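Local coordinates for protein glycosyl hydrolase, family 38 (Enterococcus faecalis, PDB 5KBP) that probably hydrolyses alpha-mannosidic linkages as a family 38 glycosyl hydrolase, at residues S100-R105 against Q316-A321; E322-M327 against F409-Y414; Q795-Q800 against F848-Q853; N841-R846 against L859-Q864. One frame throughout, in Å; residues are numbered along the deposited sequence.

Contact 1. Residues S100-R105 against Q316-A321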
loop_
_atom_site.group_PDB
_atom_site.type_symbol
_atom_site.label_atom_id
_atom_site.label_comp_id
_atom_site.label_asym_id
_atom_site.label_seq_id
_atom_site.Cartn_x
_atom_site.Cartn_y
_atom_site.Cartn_z
ATOM N N SER A 100 -6.026 22.948 6.837
ATOM C CA SER A 100 -5.332 23.986 7.591
ATOM C C SER A 100 -4.453 23.380 8.676
ATOM O O SER A 100 -3.292 23.773 8.843
ATOM C CB SER A 100 -6.349 24.954 8.199
ATOM O OG SER A 100 -7.107 25.601 7.193
ATOM N N GLU A 101 -4.992 22.416 9.425
ATOM C CA GLU A 101 -4.214 21.777 10.480
ATOM C C GLU A 101 -3.066 20.958 9.908
ATOM O O GLU A 101 -1.978 20.919 10.494
ATOM C CB GLU A 101 -5.119 20.903 11.346
ATOM C CG GLU A 101 -5.961 21.686 12.333
ATOM C CD GLU A 101 -5.117 22.392 13.376
ATOM O OE1 GLU A 101 -4.097 21.814 13.811
ATOM O OE2 GLU A 101 -5.469 23.527 13.758
ATOM N N SER A 102 -3.284 20.295 8.768
ATOM C CA SER A 102 -2.221 19.493 8.166
ATOM C C SER A 102 -1.002 20.345 7.834
ATOM O O SER A 102 0.139 19.876 7.940
ATOM C CB SER A 102 -2.737 18.789 6.913
ATOM O OG SER A 102 -3.706 17.813 7.245
ATOM N N ASN A 103 -1.221 21.598 7.431
ATOM C CA ASN A 103 -0.103 22.511 7.225
ATOM C C ASN A 103 0.627 22.787 8.531
ATOM O O ASN A 103 1.858 22.901 8.550
ATOM C CB ASN A 103 -0.600 23.815 6.602
ATOM C CG ASN A 103 -0.944 23.661 5.135
ATOM O OD1 ASN A 103 -0.056 23.533 4.292
ATOM N ND2 ASN A 103 -2.234 23.684 4.819
ATOM N N VAL A 104 -0.115 22.898 9.634
ATOM C CA VAL A 104 0.505 23.153 10.931
ATOM C C VAL A 104 1.203 21.902 11.452
ATOM O O VAL A 104 2.315 21.977 11.988
ATOM C CB VAL A 104 -0.549 23.680 11.924
ATOM C CG1 VAL A 104 -0.057 23.548 13.355
ATOM C CG2 VAL A 104 -0.893 25.132 11.609
ATOM N N ARG A 105 0.573 20.732 11.298
ATOM C CA ARG A 105 1.212 19.495 11.735
ATOM C C ARG A 105 2.503 19.236 10.973
ATOM O O ARG A 105 3.428 18.617 11.511
ATOM C CB ARG A 105 0.262 18.309 11.567
ATOM C CG ARG A 105 -1.111 18.507 12.185
ATOM C CD ARG A 105 -1.024 19.024 13.612
ATOM N NE ARG A 105 -2.335 19.391 14.137
ATOM C CZ ARG A 105 -3.148 18.552 14.771
ATOM N NH1 ARG A 105 -4.324 18.972 15.215
ATOM N NH2 ARG A 105 -2.783 17.292 14.963
ATOM N N GLN A 316 -11.065 12.717 10.321
ATOM C CA GLN A 316 -11.003 11.623 11.283
ATOM C C GLN A 316 -9.975 11.890 12.375
ATOM O O GLN A 316 -10.177 11.494 13.529
ATOM C CB GLN A 316 -10.686 10.312 10.561
ATOM C CG GLN A 316 -10.569 9.101 11.469
ATOM C CD GLN A 316 -11.893 8.714 12.092
ATOM O OE1 GLN A 316 -12.935 8.766 11.442
ATOM N NE2 GLN A 316 -11.859 8.330 13.363
ATOM N N LEU A 317 -8.876 12.562 12.039
ATOM C CA LEU A 317 -7.829 12.853 13.010
ATOM C C LEU A 317 -8.065 14.174 13.735
ATOM O O LEU A 317 -8.036 14.222 14.969
ATOM C CB LEU A 317 -6.461 12.868 12.318
ATOM C CG LEU A 317 -5.938 11.537 11.773
ATOM C CD1 LEU A 317 -4.623 11.732 11.031
ATOM C CD2 LEU A 317 -5.775 10.533 12.901
ATOM N N GLU A 318 -8.307 15.251 12.985
ATOM C CA GLU A 318 -8.395 16.576 13.595
ATOM C C GLU A 318 -9.681 16.745 14.393
ATOM O O GLU A 318 -9.670 17.338 15.478
ATOM C CB GLU A 318 -8.304 17.657 12.517
ATOM C CG GLU A 318 -7.114 17.525 11.586
ATOM C CD GLU A 318 -7.293 18.319 10.307
ATOM O OE1 GLU A 318 -8.290 19.065 10.208
ATOM O OE2 GLU A 318 -6.445 18.191 9.400
ATOM N N ASN A 319 -10.798 16.235 13.876
ATOM C CA ASN A 319 -12.114 16.566 14.401
ATOM C C ASN A 319 -12.829 15.388 15.051
ATOM O O ASN A 319 -13.949 15.562 15.543
ATOM C CB ASN A 319 -12.982 17.144 13.279
ATOM C CG ASN A 319 -12.284 18.259 12.523
ATOM O OD1 ASN A 319 -11.903 18.096 11.365
ATOM N ND2 ASN A 319 -12.107 19.399 13.180
ATOM N N ILE A 320 -12.221 14.203 15.074
ATOM C CA ILE A 320 -12.841 13.045 15.710
ATOM C C ILE A 320 -11.898 12.467 16.758
ATOM O O ILE A 320 -12.160 12.556 17.963
ATOM C CB ILE A 320 -13.225 11.969 14.677
ATOM C CG1 ILE A 320 -14.060 12.570 13.545
ATOM C CG2 ILE A 320 -13.990 10.844 15.354
ATOM C CD1 ILE A 320 -15.397 13.106 13.991
ATOM N N ALA A 321 -10.790 11.876 16.300
ATOM C CA ALA A 321 -9.917 11.118 17.192
ATOM C C ALA A 321 -9.282 12.011 18.252
ATOM O O ALA A 321 -9.339 11.709 19.449
ATOM C CB ALA A 321 -8.841 10.397 16.380
HETATM O O HOH W 1 -8.060 21.654 9.345
#

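Contact 2. Residues E322-M327 against F409-Y414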
loop_
_atom_site.group_PDB
_atom_site.type_symbol
_atom_site.label_atom_id
_atom_site.label_comp_id
_atom_site.label_asym_id
_atom_site.label_seq_id
_atom_site.Cartn_x
_atom_site.Cartn_y
_atom_site.Cartn_z
ATOM N N GLU A 322 -8.665 13.115 17.830
ATOM C CA GLU A 322 -7.982 13.987 18.785
ATOM C C GLU A 322 -8.927 14.621 19.798
ATOM O O GLU A 322 -8.602 14.601 20.999
ATOM C CB GLU A 322 -7.171 15.046 18.029
ATOM C CG GLU A 322 -5.915 14.509 17.364
ATOM C CD GLU A 322 -5.072 15.602 16.739
ATOM O OE1 GLU A 322 -5.548 16.754 16.669
ATOM O OE2 GLU A 322 -3.932 15.310 16.321
ATOM N N PRO A 323 -10.075 15.201 19.417
ATOM C CA PRO A 323 -10.969 15.749 20.454
ATOM C C PRO A 323 -11.487 14.697 21.419
ATOM O O PRO A 323 -11.587 14.960 22.625
ATOM C CB PRO A 323 -12.105 16.383 19.637
ATOM C CG PRO A 323 -11.505 16.656 18.302
ATOM C CD PRO A 323 -10.564 15.519 18.063
ATOM N N LEU A 324 -11.822 13.504 20.921
ATOM C CA LEU A 324 -12.279 12.438 21.808
ATOM C C LEU A 324 -11.160 11.970 22.730
ATOM O O LEU A 324 -11.388 11.734 23.922
ATOM C CB LEU A 324 -12.826 11.270 20.988
ATOM C CG LEU A 324 -14.191 11.477 20.330
ATOM C CD1 LEU A 324 -14.514 10.321 19.393
ATOM C CD2 LEU A 324 -15.275 11.637 21.382
ATOM N N ALA A 325 -9.942 11.833 22.197
ATOM C CA ALA A 325 -8.816 11.433 23.031
ATOM C C ALA A 325 -8.443 12.519 24.031
ATOM O O ALA A 325 -7.990 12.209 25.139
ATOM C CB ALA A 325 -7.613 11.074 22.160
ATOM N N ALA A 326 -8.621 13.791 23.661
ATOM C CA ALA A 326 -8.347 14.873 24.599
ATOM C C ALA A 326 -9.321 14.843 25.771
ATOM O O ALA A 326 -8.941 15.130 26.911
ATOM C CB ALA A 326 -8.408 16.221 23.882
ATOM N N MET A 327 -10.583 14.492 25.508
ATOM C CA MET A 327 -11.549 14.353 26.594
ATOM C C MET A 327 -11.302 13.079 27.391
ATOM O O MET A 327 -11.447 13.071 28.619
ATOM C CB MET A 327 -12.975 14.363 26.039
ATOM C CG MET A 327 -13.368 15.642 25.322
ATOM S SD MET A 327 -15.063 15.574 24.710
ATOM C CE MET A 327 -15.164 17.122 23.815
ATOM N N PHE A 409 -21.924 12.338 20.993
ATOM C CA PHE A 409 -20.849 13.305 21.160
ATOM C C PHE A 409 -20.880 14.326 20.032
ATOM O O PHE A 409 -21.045 13.968 18.861
ATOM C CB PHE A 409 -19.477 12.624 21.172
ATOM C CG PHE A 409 -19.259 11.705 22.334
ATOM C CD1 PHE A 409 -19.655 10.380 22.268
ATOM C CD2 PHE A 409 -18.634 12.157 23.484
ATOM C CE1 PHE A 409 -19.446 9.527 23.332
ATOM C CE2 PHE A 409 -18.423 11.309 24.552
ATOM C CZ PHE A 409 -18.829 9.992 24.476
ATOM N N ASN A 410 -20.718 15.596 20.389
ATOM C CA ASN A 410 -20.448 16.657 19.423
ATOM C C ASN A 410 -18.959 16.957 19.532
ATOM O O ASN A 410 -18.512 17.583 20.493
ATOM C CB ASN A 410 -21.299 17.893 19.693
ATOM C CG ASN A 410 -21.092 18.993 18.654
ATOM O OD1 ASN A 410 -20.300 18.849 17.722
ATOM N ND2 ASN A 410 -21.825 20.092 18.805
ATOM N N THR A 411 -18.186 16.485 18.556
ATOM C CA THR A 411 -16.738 16.658 18.549
ATOM C C THR A 411 -16.301 17.863 17.722
ATOM O O THR A 411 -15.176 17.892 17.214
ATOM C CB THR A 411 -16.058 15.388 18.039
ATOM O OG1 THR A 411 -16.586 15.046 16.750
ATOM C CG2 THR A 411 -16.306 14.238 19.000
ATOM N N SER A 412 -17.171 18.862 17.580
ATOM C CA SER A 412 -16.860 20.076 16.843
ATOM C C SER A 412 -17.079 21.284 17.743
ATOM O O SER A 412 -17.591 21.174 18.860
ATOM C CB SER A 412 -17.711 20.198 15.570
ATOM O OG SER A 412 -19.032 20.619 15.870
ATOM N N GLY A 413 -16.677 22.449 17.242
ATOM C CA GLY A 413 -16.797 23.677 18.002
ATOM C C GLY A 413 -17.987 24.528 17.612
ATOM O O GLY A 413 -18.047 25.712 17.956
ATOM N N TYR A 414 -18.945 23.938 16.904
ATOM C CA TYR A 414 -20.117 24.654 16.428
ATOM C C TYR A 414 -21.385 24.019 16.979
ATOM O O TYR A 414 -21.416 22.826 17.295
ATOM C CB TYR A 414 -20.179 24.663 14.898
ATOM C CG TYR A 414 -18.842 24.880 14.234
ATOM C CD1 TYR A 414 -18.298 26.151 14.124
ATOM C CD2 TYR A 414 -18.120 23.810 13.721
ATOM C CE1 TYR A 414 -17.073 26.354 13.518
ATOM C CE2 TYR A 414 -16.892 24.004 13.113
ATOM C CZ TYR A 414 -16.374 25.278 13.014
ATOM O OH TYR A 414 -15.153 25.478 12.410
#

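Contact 3. Residues Q795-Q800 against F848-Q853. With SO4 (sulfate ion), chain I.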
loop_
_atom_site.group_PDB
_atom_site.type_symbol
_atom_site.label_atom_id
_atom_site.label_comp_id
_atom_site.label_asym_id
_atom_site.label_seq_id
_atom_site.Cartn_x
_atom_site.Cartn_y
_atom_site.Cartn_z
ATOM N N GLN A 795 -21.414 26.194 9.695
ATOM C CA GLN A 795 -22.190 24.990 9.414
ATOM C C GLN A 795 -21.600 24.205 8.249
ATOM O O GLN A 795 -21.781 22.984 8.172
ATOM C CB GLN A 795 -23.647 25.357 9.130
ATOM C CG GLN A 795 -24.389 25.933 10.327
ATOM N N ALA A 796 -20.897 24.881 7.337
ATOM C CA ALA A 796 -20.184 24.166 6.283
ATOM C C ALA A 796 -19.030 23.357 6.860
ATOM O O ALA A 796 -18.795 22.216 6.444
ATOM C CB ALA A 796 -19.681 25.150 5.227
ATOM N N TYR A 797 -18.297 23.932 7.818
ATOM C CA TYR A 797 -17.306 23.156 8.555
ATOM C C TYR A 797 -17.970 22.036 9.342
ATOM O O TYR A 797 -17.434 20.925 9.436
ATOM C CB TYR A 797 -16.520 24.062 9.504
ATOM C CG TYR A 797 -15.696 25.134 8.832
ATOM C CD1 TYR A 797 -14.979 24.868 7.674
ATOM C CD2 TYR A 797 -15.630 26.414 9.363
ATOM C CE1 TYR A 797 -14.221 25.852 7.062
ATOM C CE2 TYR A 797 -14.877 27.403 8.760
ATOM C CZ TYR A 797 -14.173 27.116 7.610
ATOM O OH TYR A 797 -13.423 28.099 7.007
ATOM N N SER A 798 -19.144 22.313 9.916
ATOM C CA SER A 798 -19.809 21.339 10.773
ATOM C C SER A 798 -20.344 20.152 9.980
ATOM O O SER A 798 -20.479 19.055 10.532
ATOM C CB SER A 798 -20.942 22.017 11.544
ATOM O OG SER A 798 -21.542 21.120 12.458
ATOM N N ALA A 799 -20.650 20.349 8.695
ATOM C CA ALA A 799 -21.189 19.257 7.892
ATOM C C ALA A 799 -20.146 18.179 7.624
ATOM O O ALA A 799 -20.502 17.014 7.409
ATOM C CB ALA A 799 -21.745 19.800 6.575
ATOM N N GLN A 800 -18.862 18.541 7.631
ATOM C CA GLN A 800 -17.793 17.572 7.418
ATOM C C GLN A 800 -17.470 16.756 8.663
ATOM O O GLN A 800 -16.684 15.805 8.571
ATOM C CB GLN A 800 -16.524 18.281 6.939
ATOM C CG GLN A 800 -16.576 18.775 5.507
ATOM C CD GLN A 800 -15.222 19.243 5.009
ATOM O OE1 GLN A 800 -14.259 19.311 5.772
ATOM N NE2 GLN A 800 -15.140 19.563 3.722
ATOM N N PHE A 848 -9.499 30.348 14.535
ATOM C CA PHE A 848 -9.057 31.505 13.771
ATOM C C PHE A 848 -10.241 32.405 13.455
ATOM O O PHE A 848 -11.379 31.946 13.338
ATOM C CB PHE A 848 -8.338 31.094 12.479
ATOM C CG PHE A 848 -9.234 30.471 11.447
ATOM C CD1 PHE A 848 -9.680 29.168 11.590
ATOM C CD2 PHE A 848 -9.611 31.183 10.320
ATOM C CE1 PHE A 848 -10.498 28.591 10.635
ATOM C CE2 PHE A 848 -10.426 30.612 9.361
ATOM C CZ PHE A 848 -10.871 29.314 9.519
ATOM N N ASN A 849 -9.953 33.697 13.321
ATOM C CA ASN A 849 -10.970 34.679 12.975
ATOM C C ASN A 849 -11.327 34.561 11.499
ATOM O O ASN A 849 -10.442 34.467 10.641
ATOM C CB ASN A 849 -10.471 36.091 13.288
ATOM C CG ASN A 849 -11.581 37.127 13.273
ATOM O OD1 ASN A 849 -12.660 36.901 12.720
ATOM N ND2 ASN A 849 -11.316 38.278 13.878
ATOM N N LEU A 850 -12.624 34.567 11.206
ATOM C CA LEU A 850 -13.106 34.504 9.835
ATOM C C LEU A 850 -13.247 35.876 9.188
ATOM O O LEU A 850 -13.360 35.954 7.960
ATOM C CB LEU A 850 -14.458 33.781 9.785
ATOM C CG LEU A 850 -14.495 32.310 10.204
ATOM C CD1 LEU A 850 -15.928 31.848 10.414
ATOM C CD2 LEU A 850 -13.808 31.447 9.160
ATOM N N THR A 851 -13.236 36.949 9.973
ATOM C CA THR A 851 -13.507 38.293 9.484
ATOM C C THR A 851 -12.255 39.160 9.580
ATOM O O THR A 851 -11.209 38.742 10.085
ATOM C CB THR A 851 -14.658 38.929 10.266
ATOM O OG1 THR A 851 -14.188 39.353 11.552
ATOM C CG2 THR A 851 -15.776 37.929 10.459
ATOM N N ALA A 852 -12.382 40.391 9.088
ATOM C CA ALA A 852 -11.319 41.383 9.145
ATOM C C ALA A 852 -11.479 42.346 10.314
ATOM O O ALA A 852 -10.793 43.373 10.356
ATOM C CB ALA A 852 -11.256 42.165 7.832
ATOM N N GLN A 853 -12.361 42.041 11.262
ATOM C CA GLN A 853 -12.591 42.884 12.424
ATOM C C GLN A 853 -12.104 42.193 13.690
ATOM O O GLN A 853 -12.057 40.962 13.772
ATOM C CB GLN A 853 -14.075 43.234 12.576
ATOM C CG GLN A 853 -14.569 44.318 11.633
ATOM C CD GLN A 853 -14.771 43.817 10.219
ATOM O OE1 GLN A 853 -14.234 44.382 9.267
ATOM N NE2 GLN A 853 -15.556 42.756 10.073
HETATM S S SO4 I . -15.534 41.586 6.766
HETATM O O1 SO4 I . -16.171 41.396 5.467
HETATM O O2 SO4 I . -16.356 40.980 7.809
HETATM O O3 SO4 I . -15.393 43.016 7.028
HETATM O O4 SO4 I . -14.214 40.962 6.760
#

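Contact 4. Residues N841-R846 against L859-Q864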
loop_
_atom_site.group_PDB
_atom_site.type_symbol
_atom_site.label_atom_id
_atom_site.label_comp_id
_atom_site.label_asym_id
_atom_site.label_seq_id
_atom_site.Cartn_x
_atom_site.Cartn_y
_atom_site.Cartn_z
ATOM N N ASN A 841 0.993 17.225 28.195
ATOM C CA ASN A 841 -0.413 16.818 28.173
ATOM C C ASN A 841 -1.368 17.993 28.363
ATOM O O ASN A 841 -2.537 17.794 28.709
ATOM C CB ASN A 841 -0.700 15.732 29.219
ATOM C CG ASN A 841 -0.128 14.383 28.832
ATOM O OD1 ASN A 841 0.788 13.874 29.479
ATOM N ND2 ASN A 841 -0.671 13.792 27.775
ATOM N N HIS A 842 -0.897 19.221 28.146
ATOM C CA HIS A 842 -1.776 20.380 28.209
ATOM C C HIS A 842 -2.815 20.308 27.098
ATOM O O HIS A 842 -2.517 19.898 25.975
ATOM C CB HIS A 842 -0.971 21.674 28.073
ATOM C CG HIS A 842 0.024 21.892 29.167
ATOM N ND1 HIS A 842 -0.138 21.385 30.438
ATOM C CD2 HIS A 842 1.198 22.569 29.180
ATOM C CE1 HIS A 842 0.892 21.739 31.186
ATOM N NE2 HIS A 842 1.717 22.458 30.447
ATOM N N LEU A 843 -4.043 20.711 27.413
ATOM C CA LEU A 843 -5.090 20.751 26.400
ATOM C C LEU A 843 -4.814 21.889 25.426
ATOM O O LEU A 843 -4.677 23.047 25.835
ATOM C CB LEU A 843 -6.463 20.920 27.046
ATOM C CG LEU A 843 -7.630 20.928 26.055
ATOM C CD1 LEU A 843 -7.705 19.608 25.301
ATOM C CD2 LEU A 843 -8.944 21.223 26.756
ATOM N N VAL A 844 -4.727 21.561 24.139
ATOM C CA VAL A 844 -4.436 22.531 23.088
ATOM C C VAL A 844 -5.691 22.726 22.251
ATOM O O VAL A 844 -6.272 21.756 21.750
ATOM C CB VAL A 844 -3.254 22.080 22.214
ATOM C CG1 VAL A 844 -3.050 23.046 21.060
ATOM C CG2 VAL A 844 -1.988 21.969 23.050
ATOM N N VAL A 845 -6.110 23.982 22.105
ATOM C CA VAL A 845 -7.260 24.349 21.290
ATOM C C VAL A 845 -6.836 25.462 20.343
ATOM O O VAL A 845 -6.155 26.408 20.753
ATOM C CB VAL A 845 -8.455 24.800 22.157
ATOM C CG1 VAL A 845 -9.652 25.139 21.282
ATOM C CG2 VAL A 845 -8.813 23.727 23.173
ATOM N N ARG A 846 -7.232 25.351 19.079
ATOM C CA ARG A 846 -6.872 26.339 18.074
ATOM C C ARG A 846 -8.093 26.742 17.261
ATOM O O ARG A 846 -8.877 25.891 16.829
ATOM C CB ARG A 846 -5.776 25.815 17.140
ATOM C CG ARG A 846 -5.442 26.757 15.990
ATOM C CD ARG A 846 -4.052 26.500 15.421
ATOM N NE ARG A 846 -3.794 25.080 15.206
ATOM C CZ ARG A 846 -2.990 24.345 15.969
ATOM N NH1 ARG A 846 -2.813 23.058 15.705
ATOM N NH2 ARG A 846 -2.360 24.897 16.997
ATOM N N LEU A 859 -12.299 31.819 25.689
ATOM C CA LEU A 859 -12.510 30.378 25.699
ATOM C C LEU A 859 -12.400 29.863 27.127
ATOM O O LEU A 859 -11.458 30.215 27.846
ATOM C CB LEU A 859 -11.494 29.673 24.798
ATOM C CG LEU A 859 -11.676 28.173 24.554
ATOM C CD1 LEU A 859 -12.893 27.910 23.678
ATOM C CD2 LEU A 859 -10.425 27.574 23.932
ATOM N N HIS A 860 -13.356 29.031 27.532
ATOM C CA HIS A 860 -13.405 28.506 28.888
ATOM C C HIS A 860 -13.551 26.992 28.865
ATOM O O HIS A 860 -14.186 26.422 27.973
ATOM C CB HIS A 860 -14.561 29.121 29.689
ATOM C CG HIS A 860 -14.372 30.569 30.010
ATOM N ND1 HIS A 860 -13.660 31.002 31.107
ATOM C CD2 HIS A 860 -14.807 31.687 29.380
ATOM C CE1 HIS A 860 -13.663 32.323 31.140
ATOM N NE2 HIS A 860 -14.352 32.763 30.103
ATOM N N LYS A 861 -12.955 26.349 29.866
ATOM C CA LYS A 861 -13.060 24.909 30.078
ATOM C C LYS A 861 -13.553 24.685 31.501
ATOM O O LYS A 861 -12.801 24.891 32.461
ATOM C CB LYS A 861 -11.718 24.215 29.844
ATOM C CG LYS A 861 -11.651 22.784 30.362
ATOM C CD LYS A 861 -10.313 22.140 30.035
ATOM C CE LYS A 861 -9.980 21.013 31.003
ATOM N NZ LYS A 861 -11.068 20.002 31.097
ATOM N N GLU A 862 -14.814 24.272 31.634
ATOM C CA GLU A 862 -15.456 24.090 32.935
ATOM C C GLU A 862 -15.338 25.358 33.778
ATOM O O GLU A 862 -14.948 25.328 34.947
ATOM C CB GLU A 862 -14.876 22.880 33.671
ATOM N N THR A 863 -15.671 26.489 33.154
ATOM C CA THR A 863 -15.622 27.841 33.708
ATOM C C THR A 863 -14.203 28.316 34.006
ATOM O O THR A 863 -14.034 29.440 34.496
ATOM C CB THR A 863 -16.468 27.991 34.982
ATOM N N GLN A 864 -13.176 27.510 33.720
ATOM C CA GLN A 864 -11.802 27.929 33.968
ATOM C C GLN A 864 -11.196 28.512 32.701
ATOM O O GLN A 864 -11.239 27.860 31.646
ATOM C CB GLN A 864 -10.960 26.751 34.450
#

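Contact 1. Residues S100-R105 against Q316-A321
The carboxylate of Glu318 presents one face to the CB of Glu101, which sits almost straight above Glu318 CD at 3.5 Å. Of the two oxygens at its edge, OE2 takes a hydrogen bond from Ser99 and has Ser102 OG 3.5 Å away, a near approach only, since that hydroxyl is itself hydrogen-bonded to Ser99. OE1 is paired with Arg315 and accepts a 2.7 Å bond from a water. That water in turn accepts from Glu101 N at 3.2 Å, linking the carboxylate to a backbone N-H in the first turn of helix 100-117, where the helix dipole would probably favour a negative charge.

The two carboxylates do not share this environment. Their planes stand 71° apart, and Glu101, with CG beside its own backbone N and the chain bent about CB-CG (chi2 -65°), carries its acid group away from Glu318. There its OE1 meets the guanidinium edge of Arg105, nearly in plane, and is gripped side-on by two nitrogens: NE at 3.0 Å and NH1 at 3.2 Å. Arg846 makes a further salt bridge to OE1, while Tyr693 and Thr832 bond OE2. The likely result is that two buried acids can lie close without their charges meeting.

What emerges is a water-bridged helix-helix seam, where the amino end of helix 100-117 in the N-terminal domain of this family 38 enzyme faces helix 304-332 of the middle domain.

Contact 2. Residues E322-M327 against F409-Y414
Leu324 and Thr411 form the close part of this helix-to-loop contact, in which helix 304-332 lies over the Asx turn begun by Asn410, in the end region of strand 404-410. The methyl CD2 of Leu324 touches Thr411 CG2 at 3.7 Å and also rests over one face of the Phe409 ring, 4.0 Å from Phe409 CD2. A single branch thus bridges two side chains two residues apart, which both point toward the helix. Thr411 can offer its methyl because chi1 of 55° turns OG1 elsewhere, to the carbonyl of Asn319 one turn earlier on the same helix.

Toward Pro323 the fit is slacker. Its CG comes no nearer than 4.0 Å to Thr411 O, at the place where the helix is kinked for want of a bond from the proline nitrogen. Met327 is looser still and packs instead on Phe502, Tyr821 and Leu390. Even this side is buried within the protein, at the join between the middle domain and the first C-terminal domain.

The turn itself is held from within by Asn410. Its OD1 accepts from Ser412 N, above the carbonyl plane, and from Ser412 OG, on a lone pair, while Asn410 ND2 donates to Tyr414 O at 3.1 Å and 162°.

Contact 3. Residues Q795-Q800 against F848-Q853
Two donors converge on Asn849 OD1 just beyond the point where Tyr797 meets Phe848 and Leu850: Thr851 N at 2.8 Å, nearly straight at 171°, and Thr851 OG1 at 3.1 Å. Both arrive from the same face of the amide, and the first closes an Asx turn. Thr851 OG1 then accepts from Gln853 N, an ST turn, and Asn849 ND2 donates to Gln853 O, so side chains knit the loop together where strand 843-849 ends.

The contact itself is narrow and is carried by one phenol. Tyr797 OH lies in the plane of the Phe848 ring at its edge, 3.8 Å from Phe848 CZ, and 4.0 Å from Leu850 CD2, which sits at the edge of the tyrosine ring. The polar need of the hydroxyl is met by a hydrogen bond with Asp690. Farther along the loop a sulfate, probably from the crystallisation liquor, is held by Ala852 N and by Gln853 NE2, the latter bonding two of its oxygens.

Helix 789-799 thereby abuts the end of a strand in the C-terminal beta-sandwich domain: Phe790 of that helix touches Leu850, Phe718 on strand 718-722 meets the Tyr797 ring, and strand 829-836 pairs with Phe848 through Gly830.

Contact 4. Residues N841-R846 against L859-Q864
Val845 and Leu859 touch through methyl groups, Val845 CG1 lying 3.7 Å from Leu859 CD2, and the same leucine methyl comes within 3.8 Å of Val845 CB. Two residues back along the strand, Leu843 CD2 meets the aliphatic stem of Lys861 at CD, also 3.7 Å away. All of this first shell is hydrocarbon, with no hydrogen bond between the two segments.

The torsions explain the reach. Leu843 and Leu859 each hold CG opposite the backbone N (chi1 -178° and -173°), which sends their branches across the gap between backbones whose alpha carbons stay 9.1 Å apart for Val845 and Leu859. Lys861 runs extended until its last bond, where chi4 of 53° turns the ammonium group aside to a salt bridge with Glu330; its methylenes can therefore pack as hydrocarbon while the charge is paired elsewhere.

Behind Lys861 a type I' turn, closed by Lys861 N to Gln864 O and Gln864 N to Lys861 O, both 2.9 Å, leads into strand 864-870. Leu843 and Val845 alternate with Val844, which puts both on one face of their strand.

In the antiparallel sheet of the C-terminal beta-sandwich domain, strands 892-897 and 864-870 separate 843-849 from 860-861; the sheet must curl, so that these two face each other through side chains. Trp895 and Phe897 touch Leu859, Val834 of strand 829-836 packs on Leu843 and Val845, and helix 304-332 supplies Ala326 and Glu330.

Helix 304-332 serves contacts 1 and 2, whose centres are 12 Å apart, and Arg105 NH2 joins them by a 2.7 Å salt bridge to Glu322 OE2. Contact 4 is tied to contact 1 by Arg846 NH1, 2.6 Å from Glu101 OE1, and to contact 2 through Ala326 CB, 3.7 Å from Leu843 CD1. Contact 3 shares strand 843-849 with contact 4, although their centres lie about 20 Å apart, and it reaches contact 2 where Tyr414 packs on Tyr797. Together they join N-terminal, middle and C-terminal domains. All four lie away from the calcium-binding residues Phe253 and Tyr256; the sulfate belongs to contact 3.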